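Local coordinates for chymotrypsin (Cellulomonas bogoriensis, PDB 2EA3), which probably cleaves peptide bonds as a secreted chymotrypsin-like serine endopeptidase, this chain being the protease domain of a longer precursor, at residues 16-21 and 97-102; 68-73 and 79-84. All coordinates share one frame; numbering follows the deposited sequence.

Contact 1 of 2, residues 16-21 and 97-102; sequences RCSIGF and SGSTTG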
ATOM      1  N   ARG A  16       8.788  -1.234  -9.044  1.00 15.13           N
ATOM      2  CA  ARG A  16       7.683  -2.211  -9.156  1.00 14.94           C
ATOM      3  C   ARG A  16       6.478  -1.781  -8.329  1.00 12.92           C
ATOM      4  O   ARG A  16       5.344  -2.137  -8.646  1.00 12.38           O
ATOM      5  CB  ARG A  16       8.098  -3.598  -8.621  1.00 15.96           C
ATOM      6  CG  ARG A  16       9.420  -4.136  -9.096  1.00 20.29           C
ATOM      7  CD  ARG A  16       9.311  -5.610  -9.473  1.00 28.31           C
ATOM      8  NE  ARG A  16       9.391  -6.492  -8.310  1.00 33.14           N
ATOM      9  CZ  ARG A  16      10.517  -7.040  -7.855  1.00 34.75           C
ATOM     10  NH1 ARG A  16      10.478  -7.837  -6.794  1.00 36.09           N
ATOM     11  NH2 ARG A  16      11.683  -6.802  -8.459  1.00 36.73           N
ATOM     12  N   CYS A  17       6.749  -1.055  -7.246  1.00 11.85           N
ATOM     13  CA  CYS A  17       5.735  -0.805  -6.221  1.00 11.14           C
ATOM     14  C   CYS A  17       5.865   0.565  -5.566  1.00 11.08           C
ATOM     15  O   CYS A  17       6.855   1.292  -5.757  1.00 11.94           O
ATOM     16  CB  CYS A  17       5.798  -1.888  -5.141  1.00 11.45           C
ATOM     17  SG  CYS A  17       5.220  -3.506  -5.708  1.00 11.14           S
ATOM     18  N   SER A  18       4.841   0.901  -4.786  1.00  9.61           N
ATOM     19  CA  SER A  18       4.790   2.133  -4.026  1.00  9.21           C
ATOM     20  C   SER A  18       4.770   1.821  -2.524  1.00  9.33           C
ATOM     21  O   SER A  18       4.405   0.702  -2.109  1.00  9.36           O
ATOM     22  CB  SER A  18       3.533   2.907  -4.425  1.00  8.94           C
ATOM     23  OG  SER A  18       3.508   3.175  -5.829  1.00  9.96           O
ATOM     24  N   ILE A  19       5.201   2.801  -1.735  1.00  8.59           N
ATOM     25  CA  ILE A  19       5.135   2.761  -0.276  1.00  9.51           C
ATOM     26  C   ILE A  19       3.684   2.801   0.182  1.00  9.05           C
ATOM     27  O   ILE A  19       2.882   3.592  -0.338  1.00  9.93           O
ATOM     28  CB  ILE A  19       5.901   3.948   0.336  1.00  9.44           C
ATOM     29  CG1 ILE A  19       7.397   3.844  -0.008  1.00 11.91           C
ATOM     30  CG2 ILE A  19       5.727   4.008   1.867  1.00 10.81           C
ATOM     31  CD1 ILE A  19       8.138   5.131   0.171  1.00 14.96           C
ATOM     32  N   GLY A  20       3.363   1.949   1.161  1.00  8.75           N
ATOM     33  CA  GLY A  20       2.048   1.909   1.769  1.00  8.33           C
ATOM     34  C   GLY A  20       1.974   2.941   2.886  1.00  9.24           C
ATOM     35  O   GLY A  20       1.475   4.067   2.687  1.00  9.37           O
ATOM     36  N   PHE A  21       2.512   2.575   4.052  1.00  8.51           N
ATOM     37  CA  PHE A  21       2.499   3.458   5.210  1.00  9.50           C
ATOM     38  C   PHE A  21       3.745   3.244   6.016  1.00  9.88           C
ATOM     39  O   PHE A  21       4.246   2.137   6.066  1.00  9.53           O
ATOM     40  CB  PHE A  21       1.309   3.153   6.108  1.00  9.87           C
ATOM     41  CG  PHE A  21       0.001   3.385   5.443  1.00  9.63           C
ATOM     42  CD1 PHE A  21      -0.501   4.692   5.319  1.00 10.32           C
ATOM     43  CD2 PHE A  21      -0.716   2.312   4.908  1.00 10.01           C
ATOM     44  CE1 PHE A  21      -1.710   4.919   4.661  1.00  9.20           C
ATOM     45  CE2 PHE A  21      -1.934   2.532   4.251  1.00 10.20           C
ATOM     46  CZ  PHE A  21      -2.430   3.834   4.134  1.00 10.35           C
ATOM     47  N   SER A  97      -2.998   6.493  -3.335  1.00  8.75           N
ATOM     48  CA  SER A  97      -1.823   7.193  -3.814  1.00  8.95           C
ATOM     49  C   SER A  97      -0.842   6.140  -4.325  1.00  8.06           C
ATOM     50  O   SER A  97      -0.520   5.193  -3.626  1.00  8.28           O
ATOM     51  CB  SER A  97      -1.195   7.969  -2.659  1.00  9.61           C
ATOM     52  OG  SER A  97      -0.075   8.720  -3.084  1.00  8.85           O
ATOM     53  N   GLY A  98      -0.371   6.306  -5.553  1.00  8.95           N
ATOM     54  CA  GLY A  98       0.565   5.370  -6.136  1.00  8.17           C
ATOM     55  C   GLY A  98       1.461   6.091  -7.125  1.00  9.29           C
ATOM     56  O   GLY A  98       1.113   7.153  -7.652  1.00  8.66           O
ATOM     57  N   SER A  99       2.620   5.513  -7.370  1.00  9.44           N
ATOM     58  CA  SER A  99       3.671   6.216  -8.113  1.00 10.77           C
ATOM     59  C   SER A  99       3.493   6.222  -9.642  1.00 10.78           C
ATOM     60  O   SER A  99       4.243   6.897 -10.342  1.00 11.34           O
ATOM     61  CB  SER A  99       5.015   5.594  -7.761  1.00 11.54           C
ATOM     62  OG  SER A  99       5.061   4.267  -8.239  1.00 12.98           O
ATOM     63  N   THR A 100       2.541   5.461 -10.175  1.00 10.17           N
ATOM     64  CA  THR A 100       2.327   5.445 -11.625  1.00 11.81           C
ATOM     65  C   THR A 100       1.206   6.366 -12.058  1.00 11.37           C
ATOM     66  O   THR A 100       1.309   7.048 -13.073  1.00 11.84           O
ATOM     67  CB  THR A 100       2.048   4.017 -12.138  1.00 11.74           C
ATOM     68  OG1 THR A 100       3.178   3.219 -11.786  1.00 14.16           O
ATOM     69  CG2 THR A 100       1.830   3.987 -13.670  1.00 13.47           C
ATOM     70  N   THR A 101       0.124   6.368 -11.293  1.00 11.05           N
ATOM     71  CA  THR A 101      -1.044   7.150 -11.682  1.00 10.90           C
ATOM     72  C   THR A 101      -1.348   8.312 -10.733  1.00 10.81           C
ATOM     73  O   THR A 101      -2.213   9.133 -11.029  1.00 10.87           O
ATOM     74  CB  THR A 101      -2.269   6.245 -11.848  1.00 10.42           C
ATOM     75  OG1 THR A 101      -2.534   5.581 -10.609  1.00 11.04           O
ATOM     76  CG2 THR A 101      -2.015   5.228 -12.935  1.00 11.11           C
ATOM     77  N   GLY A 102      -0.645   8.386  -9.602  1.00 10.18           N
ATOM     78  CA  GLY A 102      -0.894   9.441  -8.631  1.00 10.97           C
ATOM     79  C   GLY A 102      -2.090   9.171  -7.724  1.00 11.07           C
ATOM     80  O   GLY A 102      -2.259   8.078  -7.211  1.00 11.29           O
TER

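Contact 2 of 2, residues 68-73 and 79-84; sequences LLAQVN and RVQVAG. With SO4 (sulfate ion), chain C.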
ATOM      1  N   LEU A  68      10.854   8.489   8.628  1.00 15.24           N
ATOM      2  CA  LEU A  68       9.558   7.838   8.428  1.00 14.04           C
ATOM      3  C   LEU A  68       8.473   8.828   8.817  1.00 13.96           C
ATOM      4  O   LEU A  68       8.378   9.205   9.988  1.00 13.85           O
ATOM      5  CB  LEU A  68       9.466   6.592   9.310  1.00 14.50           C
ATOM      6  CG  LEU A  68      10.506   5.504   9.023  1.00 15.50           C
ATOM      7  CD1 LEU A  68      10.477   4.391  10.060  1.00 14.46           C
ATOM      8  CD2 LEU A  68      10.307   4.958   7.607  1.00 15.24           C
ATOM      9  N   LEU A  69       7.661   9.236   7.842  1.00 13.00           N
ATOM     10  CA  LEU A  69       6.694  10.302   8.047  1.00 13.35           C
ATOM     11  C   LEU A  69       5.293   9.755   8.042  1.00 13.17           C
ATOM     12  O   LEU A  69       4.983   8.835   7.282  1.00 12.61           O
ATOM     13  CB  LEU A  69       6.839  11.351   6.943  1.00 13.95           C
ATOM     14  CG  LEU A  69       8.185  12.085   6.914  1.00 15.07           C
ATOM     15  CD1 LEU A  69       8.195  13.085   5.770  1.00 19.27           C
ATOM     16  CD2 LEU A  69       8.432  12.814   8.230  1.00 18.74           C
ATOM     17  N   ALA A  70       4.431  10.345   8.867  1.00 12.21           N
ATOM     18  CA  ALA A  70       3.035   9.937   8.935  1.00 12.52           C
ATOM     19  C   ALA A  70       2.247  10.688   7.855  1.00 12.95           C
ATOM     20  O   ALA A  70       1.291  11.407   8.138  1.00 13.37           O
ATOM     21  CB  ALA A  70       2.485  10.219  10.311  1.00 13.18           C
ATOM     22  N   GLN A  71       2.665  10.517   6.605  1.00 12.77           N
ATOM     23  CA  GLN A  71       2.104  11.296   5.496  1.00 13.53           C
ATOM     24  C   GLN A  71       1.953  10.422   4.274  1.00 13.30           C
ATOM     25  O   GLN A  71       2.675   9.434   4.116  1.00 13.82           O
ATOM     26  CB  GLN A  71       3.025  12.461   5.135  1.00 13.67           C
ATOM     27  CG  GLN A  71       3.255  13.445   6.268  1.00 17.96           C
ATOM     28  CD  GLN A  71       3.883  14.714   5.777  1.00 23.98           C
ATOM     29  OE1 GLN A  71       3.284  15.787   5.884  1.00 29.67           O
ATOM     30  NE2 GLN A  71       5.057  14.608   5.192  1.00 23.98           N
ATOM     31  N   VAL A  72       0.997  10.796   3.429  1.00 13.26           N
ATOM     32  CA  VAL A  72       0.782  10.200   2.120  1.00 11.77           C
ATOM     33  C   VAL A  72       0.869  11.315   1.068  1.00 11.96           C
ATOM     34  O   VAL A  72       0.342  12.421   1.262  1.00 12.15           O
ATOM     35  CB  VAL A  72      -0.592   9.454   2.040  1.00 11.68           C
ATOM     36  CG1 VAL A  72      -0.873   9.002   0.619  1.00 11.35           C
ATOM     37  CG2 VAL A  72      -0.627   8.251   3.011  1.00 11.10           C
ATOM     38  N   ASN A  73       1.565  11.045  -0.028  1.00 11.50           N
ATOM     39  CA  ASN A  73       1.687  12.021  -1.101  1.00 11.75           C
ATOM     40  C   ASN A  73       0.343  12.176  -1.824  1.00 11.75           C
ATOM     41  O   ASN A  73      -0.219  11.177  -2.279  1.00 12.39           O
ATOM     42  CB  ASN A  73       2.750  11.532  -2.076  1.00 10.52           C
ATOM     43  CG  ASN A  73       3.173  12.591  -3.076  1.00 11.82           C
ATOM     44  OD1 ASN A  73       2.515  13.627  -3.227  1.00 10.40           O
ATOM     45  ND2 ASN A  73       4.274  12.323  -3.779  1.00 10.67           N
ATOM     46  N   ARG A  79       0.654  16.917   1.132  1.00 17.65           N
ATOM     47  CA  ARG A  79       0.657  15.641   1.837  1.00 18.27           C
ATOM     48  C   ARG A  79      -0.592  15.513   2.663  1.00 18.02           C
ATOM     49  O   ARG A  79      -1.205  16.522   3.056  1.00 18.26           O
ATOM     50  CB  ARG A  79       1.916  15.462   2.688  1.00 18.93           C
ATOM     51  CG  ARG A  79       3.122  14.881   1.885  1.00 21.26           C
ATOM     52  CD  ARG A  79       4.086  15.975   1.639  1.00 26.89           C
ATOM     53  NE  ARG A  79       5.255  15.568   0.867  1.00 26.71           N
ATOM     54  CZ  ARG A  79       5.311  15.545  -0.464  1.00 28.79           C
ATOM     55  NH1 ARG A  79       4.253  15.866  -1.205  1.00 24.33           N
ATOM     56  NH2 ARG A  79       6.438  15.189  -1.061  1.00 30.39           N
ATOM     57  N   VAL A  80      -0.998  14.269   2.868  1.00 17.44           N
ATOM     58  CA  VAL A  80      -2.126  13.961   3.701  1.00 17.76           C
ATOM     59  C   VAL A  80      -1.573  13.342   4.978  1.00 17.66           C
ATOM     60  O   VAL A  80      -0.805  12.366   4.934  1.00 16.67           O
ATOM     61  CB  VAL A  80      -3.095  12.979   3.001  1.00 17.85           C
ATOM     62  CG1 VAL A  80      -4.285  12.637   3.915  1.00 18.49           C
ATOM     63  CG2 VAL A  80      -3.564  13.564   1.665  1.00 19.73           C
ATOM     64  N   GLN A  81      -1.997  13.888   6.114  1.00 17.66           N
ATOM     65  CA  GLN A  81      -1.626  13.332   7.406  1.00 18.67           C
ATOM     66  C   GLN A  81      -2.354  12.011   7.661  1.00 18.30           C
ATOM     67  O   GLN A  81      -3.581  11.907   7.492  1.00 19.29           O
ATOM     68  CB  GLN A  81      -1.914  14.324   8.537  1.00 19.74           C
ATOM     69  CG  GLN A  81      -0.859  15.400   8.708  1.00 25.05           C
ATOM     70  CD  GLN A  81       0.416  14.879   9.360  1.00 29.95           C
ATOM     71  OE1 GLN A  81       0.402  13.912  10.134  1.00 33.77           O
ATOM     72  NE2 GLN A  81       1.529  15.524   9.048  1.00 33.84           N
ATOM     73  N   VAL A  82      -1.589  11.006   8.060  1.00 16.76           N
ATOM     74  CA  VAL A  82      -2.152   9.734   8.511  1.00 17.10           C
ATOM     75  C   VAL A  82      -2.391   9.803  10.018  1.00 17.12           C
ATOM     76  O   VAL A  82      -1.438   9.907  10.801  1.00 16.95           O
ATOM     77  CB  VAL A  82      -1.224   8.544   8.190  1.00 16.92           C
ATOM     78  CG1 VAL A  82      -1.857   7.247   8.632  1.00 18.77           C
ATOM     79  CG2 VAL A  82      -0.930   8.505   6.712  1.00 17.45           C
ATOM     80  N   ALA A  83      -3.662   9.747  10.405  1.00 16.42           N
ATOM     81  CA  ALA A  83      -4.058   9.952  11.800  1.00 17.34           C
ATOM     82  C   ALA A  83      -4.353   8.655  12.572  1.00 17.36           C
ATOM     83  O   ALA A  83      -4.369   8.646  13.802  1.00 18.05           O
ATOM     84  CB  ALA A  83      -5.258  10.894  11.861  1.00 17.94           C
ATOM     85  N   GLY A  84      -4.569   7.556  11.854  1.00 16.50           N
ATOM     86  CA  GLY A  84      -4.956   6.296  12.490  1.00 15.80           C
ATOM     87  C   GLY A  84      -5.243   5.262  11.422  1.00 15.83           C
ATOM     88  O   GLY A  84      -4.949   5.486  10.229  1.00 15.33           O
TER
HETATM   89  S   SO4 C 191       6.196  16.799  -4.540  1.00 61.85           S
HETATM   90  O1  SO4 C 191       5.857  15.654  -5.381  1.00 62.08           O
HETATM   91  O2  SO4 C 191       7.247  16.422  -3.601  1.00 61.93           O
HETATM   92  O3  SO4 C 191       6.660  17.902  -5.376  1.00 62.22           O
HETATM   93  O4  SO4 C 191       5.028  17.240  -3.788  1.00 62.14           O
HETATM   94  O   HOH W   1       6.734  15.737   3.295  1.00 25.74           O

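Contact 1 of 2, residues 16-21 and 97-102
Ser18 and Ser99 meet through their side chains, and one hydrogen bond ties the two segments. The backbone N of Ser99 donates to Ser18 OG at 2.9 Å, with an N-H...O angle of 156°. Ser18 OG sits anti to its own carbonyl carbon (chi1 -58°), which places the hydroxyl in front of that N-H. The same oxygen is also hydrogen-bonded to the carbonyl O of Gly135, so this buried hydroxyl has partners at Ser99 and Gly135. Ser99 OG comes to 3.1 Å from Ser18 OG.

The buried surface is small, 115 Å² for both sides together. Ser18 OG rests 3.7 Å from Gly98 CA, and Ser99 CB lies 3.4 Å from Ser18 OG. The closest CA pair, Ser18 and Gly98, is 5.7 Å apart, and no backbone-to-backbone hydrogen bond joins the segments.

The fold is the two-barrel chymotrypsin fold of the S1 family. Strand 14-23 belongs to the first six-stranded barrel and strand 93-98 to the second, so this buried contact bridges the barrels. On the second barrel, 97-102 is the turn of a beta hairpin joining strands 93-98 and 102-110, where Gly98 N is hydrogen-bonded to Gly102 O at 3.1 Å and Gly102 N to Gly98 O at 2.9 Å.

Other links on the Ser18 side are a disulfide and a backbone bond. Cys17 turns its side chain away from 97-102 and forms the disulfide with Cys33. The backbone of Ser18 is hydrogen-bonded to that of Ser137, the probable nucleophile of a Ser137-His32-Asp56 triad.

Contact 2 of 2, residues 68-73 and 79-84
The side chains of Gln71 and Arg79 meet on one face of a two-stranded antiparallel sheet, crossing at a slant. The Gln71 amide runs over the aliphatic start of Arg79, with OE1 3.5 Å from Arg79 CB. The chain of Gln71 is extended beyond CG (chi2 -166°), which carries its amide out to Arg79. The amide and guanidinium planes are 75° apart. One water joins them, accepting from Gln71 NE2 and from Arg79 NE, each at 2.8 Å; it lies in the guanidinium plane, at its edge.

At the far end of Arg79, NH1 donates to sulfate O4 at 3.0 Å and NH2 to O2 at 2.9 Å. The sulfate probably comes from the crystallisation liquor. Asn73 OD1, which accepts a hydrogen bond from Tyr75 N, also lies 3.5 Å from Arg79 NH1.

Strands 71-73 and 79-81 form a beta hairpin. Val72 and Val80 are its hydrogen-bonded pair, with N-H...O bonds in both directions. Gln71-Gln81 and Asn73-Arg79 are non-hydrogen-bonded pairs, and their side chains share the face that carries Arg79. Beyond the strand, Val82 N donates to Ala70 O at 2.9 Å. Ala70 is the centre of an inverse gamma turn, where the chain turns from strand 67-69 into the hairpin.

Val72 and Val80 point to the other face, and past the strand end Val82 CG2 touches Val72 CG2 at 3.7 Å. Leu142 of strand 140-143 packs against Val72 and Val80. On the edge of strand 71-73, Gly5 makes backbone hydrogen bonds with Gln71 and Asn73.

The centres of contact 1 and contact 2 are about 14 Å apart, and the two meet directly. Ser97 OG is 2.6 Å from Asn73 O, a probable hydrogen bond. Ser97 CB also packs on Val72 CG1 at 3.5 Å. From the other segment of contact 1, Phe21 CE1 reaches Val72 CG2 at 3.9 Å, and Phe21 CD1 lies 4.1 Å from Val82 CG2. Val72 thus touches residues of both barrels, Phe21 of the first and Ser97 of the second. Contact 1 is the one beside the probable catalytic residues, since Cys17 touches Ser137. Along the chain, contact 2 lies between the two segments of contact 1.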